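PDB 1PZ7: agrin from Gallus gallus, which probably organises postsynaptic acetylcholine-receptor clustering at the neuromuscular junction, its calcium-binding laminin G domain being tuned by alternative splicing. Local coordinates for residues Asp76-Gln88 with Asp92-Ile106. Residues are numbered along the deposited sequence; the frame is centred on the assembly and turned at random.
With CA (calcium ion), chain C.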
ATOM      1  N   ASP A  76      -2.141 -12.174  -7.325  1.00  7.77           N
ATOM      2  CA  ASP A  76      -3.136 -11.212  -6.895  1.00  7.90           C
ATOM      3  C   ASP A  76      -2.378 -10.085  -6.222  1.00  8.07           C
ATOM      4  O   ASP A  76      -1.242 -10.264  -5.789  1.00  8.25           O
ATOM      5  CB  ASP A  76      -4.071 -11.809  -5.846  1.00  7.66           C
ATOM      6  CG  ASP A  76      -5.010 -12.845  -6.405  1.00  8.48           C
ATOM      7  OD1 ASP A  76      -5.750 -13.442  -5.591  1.00  7.56           O
ATOM      8  OD2 ASP A  76      -5.094 -13.124  -7.619  1.00  8.66           O
ATOM      9  N   TYR A  77      -3.013  -8.932  -6.095  1.00  7.98           N
ATOM     10  CA  TYR A  77      -2.387  -7.820  -5.405  1.00  8.14           C
ATOM     11  C   TYR A  77      -3.413  -6.790  -5.008  1.00  8.28           C
ATOM     12  O   TYR A  77      -4.498  -6.734  -5.568  1.00  8.61           O
ATOM     13  CB  TYR A  77      -1.344  -7.145  -6.305  1.00  8.27           C
ATOM     14  CG  TYR A  77      -1.927  -6.631  -7.599  1.00  8.83           C
ATOM     15  CD1 TYR A  77      -2.420  -5.333  -7.694  1.00  9.37           C
ATOM     16  CD2 TYR A  77      -2.016  -7.448  -8.709  1.00  9.51           C
ATOM     17  CE1 TYR A  77      -2.974  -4.867  -8.870  1.00  9.94           C
ATOM     18  CE2 TYR A  77      -2.563  -6.993  -9.885  1.00 10.47           C
ATOM     19  CZ  TYR A  77      -3.043  -5.705  -9.959  1.00  9.99           C
ATOM     20  OH  TYR A  77      -3.593  -5.267 -11.144  1.00 11.45           O
ATOM     21  N   ILE A  78      -3.053  -5.997  -4.011  1.00  8.30           N
ATOM     22  CA  ILE A  78      -3.791  -4.799  -3.658  1.00  8.53           C
ATOM     23  C   ILE A  78      -2.696  -3.777  -3.393  1.00  8.74           C
ATOM     24  O   ILE A  78      -1.707  -4.067  -2.712  1.00  8.71           O
ATOM     25  CB  ILE A  78      -4.759  -4.999  -2.465  1.00  8.51           C
ATOM     26  CG1 ILE A  78      -5.553  -3.719  -2.200  1.00  8.74           C
ATOM     27  CG2 ILE A  78      -4.027  -5.427  -1.209  1.00  8.68           C
ATOM     28  CD1 ILE A  78      -6.790  -3.958  -1.365  1.00  9.61           C
ATOM     29  N   ALA A  79      -2.835  -2.597  -3.983  1.00  8.89           N
ATOM     30  CA  ALA A  79      -1.796  -1.593  -3.878  1.00  9.15           C
ATOM     31  C   ALA A  79      -2.358  -0.192  -3.769  1.00  9.26           C
ATOM     32  O   ALA A  79      -3.460   0.083  -4.250  1.00  9.28           O
ATOM     33  CB  ALA A  79      -0.879  -1.678  -5.082  1.00  9.55           C
ATOM     34  N   LEU A  80      -1.583   0.676  -3.125  1.00  8.82           N
ATOM     35  CA  LEU A  80      -1.870   2.102  -3.041  1.00  9.31           C
ATOM     36  C   LEU A  80      -0.752   2.819  -3.777  1.00  9.09           C
ATOM     37  O   LEU A  80       0.424   2.495  -3.598  1.00  9.05           O
ATOM     38  CB  LEU A  80      -1.903   2.575  -1.592  1.00  9.57           C
ATOM     39  CG  LEU A  80      -2.972   1.924  -0.720  1.00 10.38           C
ATOM     40  CD1 LEU A  80      -2.876   2.411   0.713  1.00 10.95           C
ATOM     41  CD2 LEU A  80      -4.352   2.198  -1.293  1.00 12.09           C
ATOM     42  N   ALA A  81      -1.105   3.798  -4.597  1.00  9.34           N
ATOM     43  CA  ALA A  81      -0.109   4.534  -5.355  1.00  9.21           C
ATOM     44  C   ALA A  81      -0.604   5.935  -5.603  1.00  9.28           C
ATOM     45  O   ALA A  81      -1.804   6.177  -5.598  1.00  9.13           O
ATOM     46  CB  ALA A  81       0.155   3.847  -6.683  1.00  9.21           C
ATOM     47  N   ILE A  82       0.328   6.852  -5.814  1.00  8.78           N
ATOM     48  CA  ILE A  82      -0.013   8.198  -6.230  1.00  8.87           C
ATOM     49  C   ILE A  82       0.085   8.157  -7.743  1.00  8.76           C
ATOM     50  O   ILE A  82       1.144   7.851  -8.280  1.00  8.54           O
ATOM     51  CB  ILE A  82       0.974   9.221  -5.653  1.00  8.98           C
ATOM     52  CG1 ILE A  82       0.986   9.164  -4.121  1.00  9.43           C
ATOM     53  CG2 ILE A  82       0.611  10.623  -6.132  1.00  9.15           C
ATOM     54  CD1 ILE A  82       2.064  10.033  -3.481  1.00  9.97           C
ATOM     55  N   VAL A  83      -1.023   8.420  -8.422  1.00  8.55           N
ATOM     56  CA  VAL A  83      -1.054   8.395  -9.874  1.00  8.95           C
ATOM     57  C   VAL A  83      -1.583   9.730 -10.350  1.00  8.74           C
ATOM     58  O   VAL A  83      -2.728  10.088 -10.073  1.00  8.58           O
ATOM     59  CB  VAL A  83      -1.954   7.268 -10.402  1.00  9.23           C
ATOM     60  CG1 VAL A  83      -2.044   7.321 -11.921  1.00 10.35           C
ATOM     61  CG2 VAL A  83      -1.440   5.916  -9.929  1.00  9.69           C
ATOM     62  N   ASP A  84      -0.747  10.465 -11.070  1.00  8.64           N
ATOM     63  CA  ASP A  84      -1.112  11.785 -11.562  1.00  8.82           C
ATOM     64  C   ASP A  84      -1.634  12.689 -10.438  1.00  8.86           C
ATOM     65  O   ASP A  84      -2.605  13.424 -10.623  1.00  9.17           O
ATOM     66  CB  ASP A  84      -2.152  11.672 -12.686  1.00  9.08           C
ATOM     67  CG  ASP A  84      -1.627  10.934 -13.908  1.00 10.66           C
ATOM     68  OD1 ASP A  84      -0.414  11.000 -14.183  1.00 12.40           O
ATOM     69  OD2 ASP A  84      -2.367  10.269 -14.666  1.00 14.49           O
ATOM     70  N   GLY A  85      -0.989  12.629  -9.278  1.00  8.80           N
ATOM     71  CA  GLY A  85      -1.305  13.523  -8.173  1.00  8.50           C
ATOM     72  C   GLY A  85      -2.392  13.107  -7.199  1.00  8.51           C
ATOM     73  O   GLY A  85      -2.683  13.845  -6.252  1.00  8.52           O
ATOM     74  N   PHE A  86      -2.985  11.940  -7.416  1.00  8.04           N
ATOM     75  CA  PHE A  86      -4.048  11.461  -6.545  1.00  8.34           C
ATOM     76  C   PHE A  86      -3.788  10.036  -6.098  1.00  8.34           C
ATOM     77  O   PHE A  86      -3.318   9.200  -6.870  1.00  8.75           O
ATOM     78  CB  PHE A  86      -5.394  11.540  -7.266  1.00  8.49           C
ATOM     79  CG  PHE A  86      -5.834  12.947  -7.572  1.00  8.67           C
ATOM     80  CD1 PHE A  86      -5.521  13.536  -8.787  1.00  9.65           C
ATOM     81  CD2 PHE A  86      -6.550  13.682  -6.639  1.00  9.46           C
ATOM     82  CE1 PHE A  86      -5.916  14.830  -9.068  1.00  9.91           C
ATOM     83  CE2 PHE A  86      -6.954  14.977  -6.920  1.00  8.87           C
ATOM     84  CZ  PHE A  86      -6.634  15.549  -8.132  1.00  9.50           C
ATOM     85  N   VAL A  87      -4.091   9.756  -4.841  1.00  8.46           N
ATOM     86  CA  VAL A  87      -3.944   8.403  -4.358  1.00  8.91           C
ATOM     87  C   VAL A  87      -5.028   7.547  -4.989  1.00  8.83           C
ATOM     88  O   VAL A  87      -6.180   7.970  -5.135  1.00  8.75           O
ATOM     89  CB  VAL A  87      -4.088   8.318  -2.828  1.00  8.87           C
ATOM     90  CG1 VAL A  87      -4.027   6.862  -2.358  1.00  9.22           C
ATOM     91  CG2 VAL A  87      -3.010   9.138  -2.142  1.00  9.23           C
ATOM     92  N   GLN A  88      -4.650   6.345  -5.397  1.00  8.79           N
ATOM     93  CA  GLN A  88      -5.629   5.397  -5.869  1.00  9.56           C
ATOM     94  C   GLN A  88      -5.296   4.016  -5.346  1.00  9.51           C
ATOM     95  O   GLN A  88      -4.134   3.695  -5.080  1.00  9.84           O
ATOM     96  CB  GLN A  88      -5.738   5.405  -7.389  1.00  9.94           C
ATOM     97  CG  GLN A  88      -4.530   4.896  -8.132  1.00 10.39           C
ATOM     98  CD  GLN A  88      -4.774   4.852  -9.629  1.00 10.38           C
ATOM     99  OE1 GLN A  88      -4.424   3.874 -10.297  1.00 12.30           O
ATOM    100  NE2 GLN A  88      -5.387   5.900 -10.157  1.00  9.06           N
ATOM    101  N   ASP A  92      -6.499  -6.780  -7.943  1.00  7.91           N
ATOM    102  CA  ASP A  92      -6.914  -7.827  -8.860  1.00  7.60           C
ATOM    103  C   ASP A  92      -6.890  -9.085  -8.016  1.00  7.72           C
ATOM    104  O   ASP A  92      -5.852  -9.436  -7.459  1.00  7.54           O
ATOM    105  CB  ASP A  92      -5.956  -7.942 -10.048  1.00  7.56           C
ATOM    106  CG  ASP A  92      -6.464  -8.890 -11.126  1.00  7.10           C
ATOM    107  OD1 ASP A  92      -5.955  -8.831 -12.271  1.00  7.13           O
ATOM    108  OD2 ASP A  92      -7.360  -9.723 -10.909  1.00  8.10           O
ATOM    109  N   LEU A  93      -8.046  -9.721  -7.886  1.00  8.00           N
ATOM    110  CA  LEU A  93      -8.214 -10.913  -7.063  1.00  8.29           C
ATOM    111  C   LEU A  93      -8.293 -12.169  -7.924  1.00  8.55           C
ATOM    112  O   LEU A  93      -8.481 -13.271  -7.404  1.00  8.91           O
ATOM    113  CB  LEU A  93      -9.507 -10.791  -6.249  1.00  8.49           C
ATOM    114  CG  LEU A  93      -9.699  -9.504  -5.445  1.00  8.80           C
ATOM    115  CD1 LEU A  93     -11.039  -9.520  -4.724  1.00  8.50           C
ATOM    116  CD2 LEU A  93      -8.576  -9.320  -4.441  1.00  9.16           C
ATOM    117  N   GLY A  94      -8.146 -12.000  -9.234  1.00  8.93           N
ATOM    118  CA  GLY A  94      -8.238 -13.106 -10.169  1.00  8.96           C
ATOM    119  C   GLY A  94      -9.365 -12.975 -11.185  1.00  9.02           C
ATOM    120  O   GLY A  94      -9.583 -13.894 -11.977  1.00  9.77           O
ATOM    121  N   SER A  95     -10.071 -11.845 -11.164  1.00  9.00           N
ATOM    122  CA  SER A  95     -11.163 -11.585 -12.103  1.00  9.00           C
ATOM    123  C   SER A  95     -11.011 -10.205 -12.726  1.00  9.05           C
ATOM    124  O   SER A  95     -11.997  -9.583 -13.117  1.00  9.07           O
ATOM    125  CB  SER A  95     -12.511 -11.694 -11.386  1.00  9.11           C
ATOM    126  OG  SER A  95     -12.745 -13.021 -10.950  1.00 10.04           O
ATOM    127  N   LYS A  96      -9.760  -9.754 -12.824  1.00  8.75           N
ATOM    128  CA  LYS A  96      -9.391  -8.453 -13.393  1.00  8.78           C
ATOM    129  C   LYS A  96      -9.440  -7.333 -12.346  1.00  8.88           C
ATOM    130  O   LYS A  96     -10.171  -7.411 -11.360  1.00  8.32           O
ATOM    131  CB  LYS A  96     -10.203  -8.133 -14.653  1.00  8.90           C
ATOM    132  CG  LYS A  96     -10.159  -9.274 -15.650  1.00  9.15           C
ATOM    133  CD  LYS A  96      -9.868  -8.795 -17.055  1.00  8.96           C
ATOM    134  CE  LYS A  96      -9.693  -9.965 -18.010  1.00  8.43           C
ATOM    135  NZ  LYS A  96     -10.916 -10.796 -18.151  1.00  8.42           N
ATOM    136  N   PRO A  97      -8.595  -6.326 -12.521  1.00  9.14           N
ATOM    137  CA  PRO A  97      -8.501  -5.236 -11.549  1.00  9.42           C
ATOM    138  C   PRO A  97      -9.625  -4.210 -11.544  1.00  9.44           C
ATOM    139  O   PRO A  97     -10.395  -4.061 -12.494  1.00  9.87           O
ATOM    140  CB  PRO A  97      -7.186  -4.539 -11.937  1.00  9.68           C
ATOM    141  CG  PRO A  97      -6.487  -5.482 -12.826  1.00 11.42           C
ATOM    142  CD  PRO A  97      -7.567  -6.201 -13.569  1.00  9.23           C
ATOM    143  N   VAL A  98      -9.694  -3.514 -10.419  1.00  9.35           N
ATOM    144  CA  VAL A  98     -10.546  -2.356 -10.256  1.00  9.70           C
ATOM    145  C   VAL A  98      -9.648  -1.253  -9.716  1.00  9.70           C
ATOM    146  O   VAL A  98      -8.649  -1.527  -9.046  1.00  9.38           O
ATOM    147  CB  VAL A  98     -11.721  -2.613  -9.287  1.00  9.67           C
ATOM    148  CG1 VAL A  98     -11.226  -2.818  -7.873  1.00 10.31           C
ATOM    149  CG2 VAL A  98     -12.733  -1.469  -9.331  1.00  9.74           C
ATOM    150  N   VAL A  99      -9.996  -0.010 -10.026  1.00  9.86           N
ATOM    151  CA  VAL A  99      -9.268   1.143  -9.524  1.00 10.53           C
ATOM    152  C   VAL A  99     -10.242   2.069  -8.808  1.00 10.30           C
ATOM    153  O   VAL A  99     -11.319   2.377  -9.334  1.00 10.62           O
ATOM    154  CB  VAL A  99      -8.596   1.932 -10.665  1.00 11.01           C
ATOM    155  CG1 VAL A  99      -8.017   3.237 -10.151  1.00 11.60           C
ATOM    156  CG2 VAL A  99      -7.525   1.097 -11.324  1.00 12.79           C
ATOM    157  N   LEU A 100      -9.869   2.487  -7.603  1.00  9.89           N
ATOM    158  CA  LEU A 100     -10.637   3.453  -6.826  1.00  9.79           C
ATOM    159  C   LEU A 100      -9.742   4.667  -6.700  1.00  9.77           C
ATOM    160  O   LEU A 100      -8.660   4.573  -6.130  1.00  9.80           O
ATOM    161  CB  LEU A 100     -10.984   2.899  -5.448  1.00  9.86           C
ATOM    162  CG  LEU A 100     -12.111   1.867  -5.410  1.00 11.04           C
ATOM    163  CD1 LEU A 100     -11.714   0.562  -6.043  1.00 11.81           C
ATOM    164  CD2 LEU A 100     -12.544   1.620  -3.984  1.00 11.69           C
ATOM    165  N   ARG A 101     -10.195   5.802  -7.220  1.00  9.26           N
ATOM    166  CA  ARG A 101      -9.376   7.003  -7.279  1.00  9.54           C
ATOM    167  C   ARG A 101      -9.892   8.132  -6.401  1.00  9.29           C
ATOM    168  O   ARG A 101     -11.050   8.546  -6.502  1.00  9.84           O
ATOM    169  CB  ARG A 101      -9.314   7.458  -8.730  1.00 10.06           C
ATOM    170  CG  ARG A 101      -8.263   8.472  -9.038  1.00 10.55           C
ATOM    171  CD  ARG A 101      -8.005   8.569 -10.529  1.00 11.51           C
ATOM    172  NE  ARG A 101      -7.212   9.736 -10.869  1.00 11.53           N
ATOM    173  CZ  ARG A 101      -5.903   9.823 -10.710  1.00 11.72           C
ATOM    174  NH1 ARG A 101      -5.279  10.937 -11.046  1.00 11.42           N
ATOM    175  NH2 ARG A 101      -5.215   8.805 -10.213  1.00 12.13           N
ATOM    176  N   SER A 102      -9.010   8.616  -5.533  1.00  9.09           N
ATOM    177  CA  SER A 102      -9.307   9.699  -4.610  1.00  9.07           C
ATOM    178  C   SER A 102      -9.447  11.029  -5.339  1.00  9.13           C
ATOM    179  O   SER A 102      -8.933  11.203  -6.446  1.00  9.05           O
ATOM    180  CB  SER A 102      -8.174   9.805  -3.581  1.00  9.20           C
ATOM    181  OG  SER A 102      -8.295  10.959  -2.770  1.00  9.11           O
ATOM    182  N   THR A 103     -10.143  11.965  -4.698  1.00  9.07           N
ATOM    183  CA  THR A 103     -10.323  13.315  -5.225  1.00  9.28           C
ATOM    184  C   THR A 103      -9.457  14.345  -4.505  1.00  8.99           C
ATOM    185  O   THR A 103      -9.561  15.539  -4.775  1.00  9.16           O
ATOM    186  CB  THR A 103     -11.795  13.769  -5.074  1.00  9.45           C
ATOM    187  OG1 THR A 103     -12.109  13.963  -3.687  1.00 10.66           O
ATOM    188  CG2 THR A 103     -12.768  12.699  -5.545  1.00 10.24           C
ATOM    189  N   VAL A 104      -8.609  13.898  -3.587  1.00  8.74           N
ATOM    190  CA  VAL A 104      -7.806  14.810  -2.780  1.00  9.16           C
ATOM    191  C   VAL A 104      -6.378  14.950  -3.291  1.00  8.95           C
ATOM    192  O   VAL A 104      -5.630  13.985  -3.299  1.00  8.96           O
ATOM    193  CB  VAL A 104      -7.739  14.313  -1.326  1.00  9.22           C
ATOM    194  CG1 VAL A 104      -6.841  15.209  -0.485  1.00  9.89           C
ATOM    195  CG2 VAL A 104      -9.134  14.231  -0.732  1.00  9.01           C
ATOM    196  N   PRO A 105      -5.976  16.137  -3.727  1.00  9.03           N
ATOM    197  CA  PRO A 105      -4.583  16.308  -4.137  1.00  9.17           C
ATOM    198  C   PRO A 105      -3.669  15.914  -2.986  1.00  9.27           C
ATOM    199  O   PRO A 105      -3.791  16.446  -1.885  1.00  9.70           O
ATOM    200  CB  PRO A 105      -4.496  17.801  -4.443  1.00  8.97           C
ATOM    201  CG  PRO A 105      -5.881  18.164  -4.837  1.00  9.17           C
ATOM    202  CD  PRO A 105      -6.752  17.378  -3.893  1.00  8.96           C
ATOM    203  N   ILE A 106      -2.765  14.975  -3.237  1.00  9.46           N
ATOM    204  CA  ILE A 106      -1.919  14.438  -2.176  1.00  9.38           C
ATOM    205  C   ILE A 106      -0.575  15.143  -2.020  1.00  9.19           C
ATOM    206  O   ILE A 106       0.033  15.101  -0.951  1.00  9.76           O
ATOM    207  CB  ILE A 106      -1.675  12.925  -2.426  1.00  9.63           C
ATOM    208  CG1 ILE A 106      -1.092  12.247  -1.181  1.00 10.39           C
ATOM    209  CG2 ILE A 106      -0.738  12.712  -3.600  1.00  9.84           C
ATOM    210  CD1 ILE A 106      -2.020  12.235   0.017  1.00 11.31           C
TER
HETATM  211 CA    CA C 701      -7.789 -14.565  -5.616  1.00 19.31          CA
HETATM  212  O   HOH W   1      -6.431 -15.503  -7.870  1.00 22.62           O
HETATM  213  O   HOH W   2      -3.829  -7.325 -13.000  1.00 13.49           O
HETATM  214  O   HOH W   3      -5.445  11.440  -2.887  1.00 11.08           O
HETATM  215  O   HOH W   4      -9.544 -16.194  -5.694  1.00 14.97           O
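The carbonyl oxygen of Val-83 accepts three donors at the type I' turn between strands 77-83 and 86-92. Arg-101 reaches it end-on from edge strand 98-103, NH1 at 2.9 Å and NH2 at 2.8 Å from Val-83 O; Phe-86 N closes the hairpin on the same atom. The extended side chain of Arg-101 (CG anti to the backbone N, chi1 -166°) runs past Gln-88, and Val-83 O lies in the guanidinium plane. Phe-86 CB lies over one face of the guanidinium, toward its rim, and the phenyl ring, turned 69° from it, presents its edge to Thr-103 O. Along strand 86-92, Ser-102 N bonds to Val-87 O at 2.9 Å, almost in line with the carbonyl, while Ser-102 OG accepts from Val-104 N in an ST turn and bonds Glu-130. Past a corner, Ile-106 N meets Gly-85 O nearly straight as Ile-106 CG2 packs 3.5 Å from Ile-82 CG2.

Hairpin 86-103 edges the six-stranded antiparallel sheet of the laminin G beta sandwich, and its loop reaches the calcium site. There, paired backbone bonds join Tyr-77 and Asp-92, whose CB rests 3.5 Å from Tyr-77 CE2. One water links Tyr-77 OH to Asp-92 OD1; Asp-92 OD2 takes Gly-94 N in an Asx turn. This turn probably helps to shape the loop where Leu-93 O and Asp-76 OD1, each 2.3 Å from calcium, are joined by Gln-143 O, Asp-145 OD2 and two waters. Calcium probably offsets the repulsion of these oxygens and ties the 93-94 loop to the start of strand 77-83.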